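Side-chain contacts in PBP5 (Haemophilus influenzae, PDB 3A3J), which removes the terminal D-alanine from cell-wall peptide precursors as a serine-type D-alanyl-D-alanine carboxypeptidase of the penicillin-binding protein family: residues V119-M122 with N123-V126; A151-M154 with A155-G158. All blocks are in the same frame, centred on the assembly; numbering follows the deposited sequence.

Contact 1. Residues V119-M122 with N123-V126; sequences VETM and NKYV
Thr121 and Tyr125 meet on the packed side of this turn of helix, where the methyl CG2 of Thr121 lies 3.7 Å from CE2 of the Tyr125 ring. The two side chains leave the helix in the same direction. With CG2 opposite the backbone N across CA-CB and OG1 beside that N (chi1 -64°), threonine gives the ring its methyl and not its hydroxyl. The backbone adds to the closeness, for Thr121 O approaches CD2 of Tyr125 to 3.2 Å, obliquely to the ring, while the same oxygen accepts the amide hydrogen of Tyr125 at an N-to-O distance of 3.1 Å. That bond is one of four i to i+4 bonds in a row, accepted by Val119, Glu120, Thr121 and Met122, which identify regular alpha-helix within 115-128 of the serine peptidase domain. Helix 38-51 takes up the inner side: Thr121 touches Val45, Met122 touches Thr38 and Thr42, and Tyr125 packs edge-to-face with Tyr44. The Met122 side chain is about 7 Å from that of Lys39, the probable proton acceptor, near the active site without touching it. Val119 is buried too, its CG1 4.1 Å from ND2 of Asn123.

Exposed Glu120 and Lys124 mark the solvent side. Carboxylate and amide planes of Glu120 and Asn123 stand 60° apart, and OE1 of Glu120 is 4.0 Å from ND2 of Asn123, too far for a hydrogen bond; ND2 donates to the backbone O of Phe136. Lys124, bent at chi3 (67°), lays CE as an aliphatic lid over the margin of one Tyr125 ring face.

Contact 2. Residues A151-M154 with A155-G158; sequences ARDM and AIIG
Ile157 N donates to Asp153 O at 2.7 Å, the shortest of four successive i to i+4 backbone bonds that join 151-154 to 155-158. The other three, Ala155 to Ala151, Ile156 to Arg152 and Gly158 to Met154, have the same spacing in sequence, the evidence that the first turns of helix 151-164 are regular alpha-helix. The charged side chains beside these bonds have their polar partners in neighbouring loops: NE of Arg152 forms a salt bridge with Asp29, and OD2 of Asp153 accepts a hydrogen bond from the backbone N of Asn133 and is also hydrogen-bonded to OG1 of Thr134.

Outward from the backbone, both isoleucines lay their longer branch against a carbonyl oxygen one turn back. In Ile156, CG1 lies beside the backbone N (chi1 -67°), which brings it to 3.3 Å from Arg152 O; in Ile157 the equivalent carbon is 3.2 Å from Asp153 O. The aliphatic part of Arg152 runs past Ile156 before bending at chi3 (-55°), and its CG and CD share the methyl CD1 of that residue as neighbour, CD at 4.0 Å.

The side facing the antiparallel sheet of the peptidase domain carries Ala151 and Ala155, which touch strands 11-16 and 224-232, with Met154 also touching Met230. Met154 and Ile157 both touch Met40 of helix 38-51. The Met154 side chain is about 7 Å from that of Lys202, the probable substrate-binding residue, close to the site but not in contact with it. Bent at chi2 (-68°), Met154 follows the flank of Ile157, its SD 3.9 Å and its CE 3.8 Å from CD1 of Ile157.

How the contacts relate
From the N terminus the chain lays down strand 11-16 and then helix 38-51, against which both later helices pack. Contact 1 lies within helix 115-128 and is complete before contact 2 begins in helix 151-164. The two are therefore in series, neither nested nor crossed, and each spans consecutive helical turns without closing a loop. Their centres are 15 Å apart and their nearest atoms about 6 Å, without touching. The link between them is indirect: Thr134, in the intervening loop, meets Val126 of contact 1 and Asp153 of contact 2. Contact 2 also bears on the sheet, so its helix lies between that sheet and the helical part of the domain.

Contact 1. Residues V119-M122 with N123-V126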
loop_
_atom_site.group_PDB
_atom_site.type_symbol
_atom_site.label_atom_id
_atom_site.label_comp_id
_atom_site.label_asym_id
_atom_site.label_seq_id
_atom_site.Cartn_x
_atom_site.Cartn_y
_atom_site.Cartn_z
ATOM N N VAL A 119 15.130 7.587 10.035
ATOM C CA VAL A 119 14.931 7.790 8.648
ATOM C C VAL A 119 15.529 6.580 7.891
ATOM O O VAL A 119 15.108 6.248 6.767
ATOM C CB VAL A 119 15.628 9.095 8.173
ATOM C CG1 VAL A 119 15.655 9.117 6.730
ATOM C CG2 VAL A 119 14.893 10.386 8.657
ATOM N N GLU A 120 16.548 5.948 8.504
ATOM C CA GLU A 120 17.295 4.913 7.835
ATOM C C GLU A 120 16.450 3.639 7.831
ATOM O O GLU A 120 16.526 2.862 6.885
ATOM C CB GLU A 120 18.648 4.722 8.534
ATOM C CG GLU A 120 19.658 4.228 7.623
ATOM C CD GLU A 120 19.622 4.943 6.262
ATOM O OE1 GLU A 120 19.562 6.198 6.182
ATOM O OE2 GLU A 120 19.706 4.220 5.259
ATOM N N THR A 121 15.678 3.429 8.902
ATOM C CA THR A 121 14.662 2.391 8.925
ATOM C C THR A 121 13.578 2.587 7.839
ATOM O O THR A 121 13.081 1.596 7.258
ATOM C CB THR A 121 14.026 2.325 10.278
ATOM O OG1 THR A 121 15.029 1.948 11.204
ATOM C CG2 THR A 121 12.940 1.227 10.360
ATOM N N MET A 122 13.245 3.840 7.551
ATOM C CA MET A 122 12.284 4.177 6.542
ATOM C C MET A 122 12.875 3.672 5.262
ATOM O O MET A 122 12.168 3.102 4.424
ATOM C CB MET A 122 12.057 5.732 6.424
ATOM C CG MET A 122 11.277 6.358 7.607
ATOM S SD MET A 122 11.314 8.165 7.421
ATOM C CE MET A 122 9.878 8.453 6.323
ATOM N N ASN A 123 14.184 3.912 5.097
ATOM C CA ASN A 123 14.836 3.554 3.828
ATOM C C ASN A 123 15.105 2.052 3.789
ATOM O O ASN A 123 15.113 1.491 2.753
ATOM C CB ASN A 123 16.076 4.354 3.526
ATOM C CG ASN A 123 15.752 5.803 3.160
ATOM O OD1 ASN A 123 14.749 6.063 2.512
ATOM N ND2 ASN A 123 16.611 6.754 3.574
ATOM N N LYS A 124 15.239 1.426 4.945
ATOM C CA LYS A 124 15.296 -0.024 4.992
ATOM C C LYS A 124 14.051 -0.506 4.237
ATOM O O LYS A 124 14.171 -1.307 3.323
ATOM C CB LYS A 124 15.302 -0.577 6.438
ATOM C CG LYS A 124 15.398 -2.127 6.533
ATOM C CD LYS A 124 15.193 -2.739 7.948
ATOM C CE LYS A 124 13.822 -2.593 8.497
ATOM N NZ LYS A 124 13.749 -3.019 9.960
ATOM N N TYR A 125 12.855 -0.015 4.632
ATOM C CA TYR A 125 11.593 -0.582 4.121
ATOM C C TYR A 125 11.419 -0.244 2.646
ATOM O O TYR A 125 10.754 -0.947 1.908
ATOM C CB TYR A 125 10.432 -0.106 4.943
ATOM C CG TYR A 125 10.333 -0.783 6.288
ATOM C CD1 TYR A 125 10.264 -2.175 6.397
ATOM C CD2 TYR A 125 10.343 -0.044 7.442
ATOM C CE1 TYR A 125 10.151 -2.788 7.608
ATOM C CE2 TYR A 125 10.260 -0.659 8.655
ATOM C CZ TYR A 125 10.183 -2.013 8.735
ATOM O OH TYR A 125 10.049 -2.595 9.973
ATOM N N VAL A 126 12.027 0.833 2.228
ATOM C CA VAL A 126 12.014 1.223 0.826
ATOM C C VAL A 126 12.630 0.046 0.016
ATOM O O VAL A 126 12.132 -0.294 -1.099
ATOM C CB VAL A 126 12.776 2.569 0.583
ATOM C CG1 VAL A 126 13.054 2.816 -0.909
ATOM C CG2 VAL A 126 12.010 3.804 1.154
#

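Contact 2. Residues A151-M154 with A155-G158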
loop_
_atom_site.group_PDB
_atom_site.type_symbol
_atom_site.label_atom_id
_atom_site.label_comp_id
_atom_site.label_asym_id
_atom_site.label_seq_id
_atom_site.Cartn_x
_atom_site.Cartn_y
_atom_site.Cartn_z
ATOM N N ALA A 151 4.176 7.816 -7.840
ATOM C CA ALA A 151 2.809 7.377 -7.691
ATOM C C ALA A 151 2.770 5.903 -7.444
ATOM O O ALA A 151 2.069 5.423 -6.552
ATOM C CB ALA A 151 2.015 7.765 -8.996
ATOM N N ARG A 152 3.555 5.140 -8.208
ATOM C CA ARG A 152 3.526 3.659 -8.052
ATOM C C ARG A 152 4.142 3.242 -6.719
ATOM O O ARG A 152 3.654 2.333 -6.042
ATOM C CB ARG A 152 4.330 2.969 -9.214
ATOM C CG ARG A 152 4.170 1.406 -9.191
ATOM C CD ARG A 152 5.350 0.670 -9.764
ATOM N NE ARG A 152 5.632 1.151 -11.114
ATOM C CZ ARG A 152 5.083 0.568 -12.183
ATOM N NH1 ARG A 152 5.357 1.010 -13.405
ATOM N NH2 ARG A 152 4.254 -0.479 -12.000
ATOM N N ASP A 153 5.246 3.885 -6.332
ATOM C CA ASP A 153 5.913 3.541 -5.023
ATOM C C ASP A 153 4.981 3.869 -3.859
ATOM O O ASP A 153 4.787 3.069 -2.873
ATOM C CB ASP A 153 7.244 4.289 -4.900
ATOM C CG ASP A 153 8.352 3.653 -5.771
ATOM O OD1 ASP A 153 8.030 2.641 -6.466
ATOM O OD2 ASP A 153 9.512 4.165 -5.732
ATOM N N MET A 154 4.291 4.995 -4.012
ATOM C CA MET A 154 3.274 5.329 -2.925
ATOM C C MET A 154 2.088 4.375 -2.956
ATOM O O MET A 154 1.519 4.045 -1.923
ATOM C CB MET A 154 2.852 6.839 -3.028
ATOM C CG MET A 154 3.961 7.798 -2.430
ATOM S SD MET A 154 3.931 7.438 -0.704
ATOM C CE MET A 154 5.449 8.182 -0.239
ATOM N N ALA A 155 1.700 3.889 -4.139
ATOM C CA ALA A 155 0.646 2.836 -4.119
ATOM C C ALA A 155 1.167 1.605 -3.415
ATOM O O ALA A 155 0.463 0.939 -2.626
ATOM C CB ALA A 155 0.132 2.491 -5.593
ATOM N N ILE A 156 2.425 1.265 -3.702
ATOM C CA ILE A 156 3.005 0.037 -3.068
ATOM C C ILE A 156 3.086 0.205 -1.566
ATOM O O ILE A 156 2.665 -0.678 -0.773
ATOM C CB ILE A 156 4.382 -0.353 -3.737
ATOM C CG1 ILE A 156 4.162 -0.801 -5.186
ATOM C CG2 ILE A 156 5.067 -1.473 -2.915
ATOM C CD1 ILE A 156 5.381 -0.745 -6.058
ATOM N N ILE A 157 3.480 1.402 -1.138
ATOM C CA ILE A 157 3.595 1.676 0.347
ATOM C C ILE A 157 2.243 1.607 0.971
ATOM O O ILE A 157 2.047 1.000 2.036
ATOM C CB ILE A 157 4.271 3.110 0.688
ATOM C CG1 ILE A 157 5.719 3.119 0.192
ATOM C CG2 ILE A 157 4.124 3.402 2.169
ATOM C CD1 ILE A 157 6.407 4.481 -0.013
ATOM N N GLY A 158 1.246 2.180 0.306
ATOM C CA GLY A 158 -0.112 2.173 0.993
ATOM C C GLY A 158 -0.605 0.725 1.008
ATOM O O GLY A 158 -1.234 0.275 1.963
#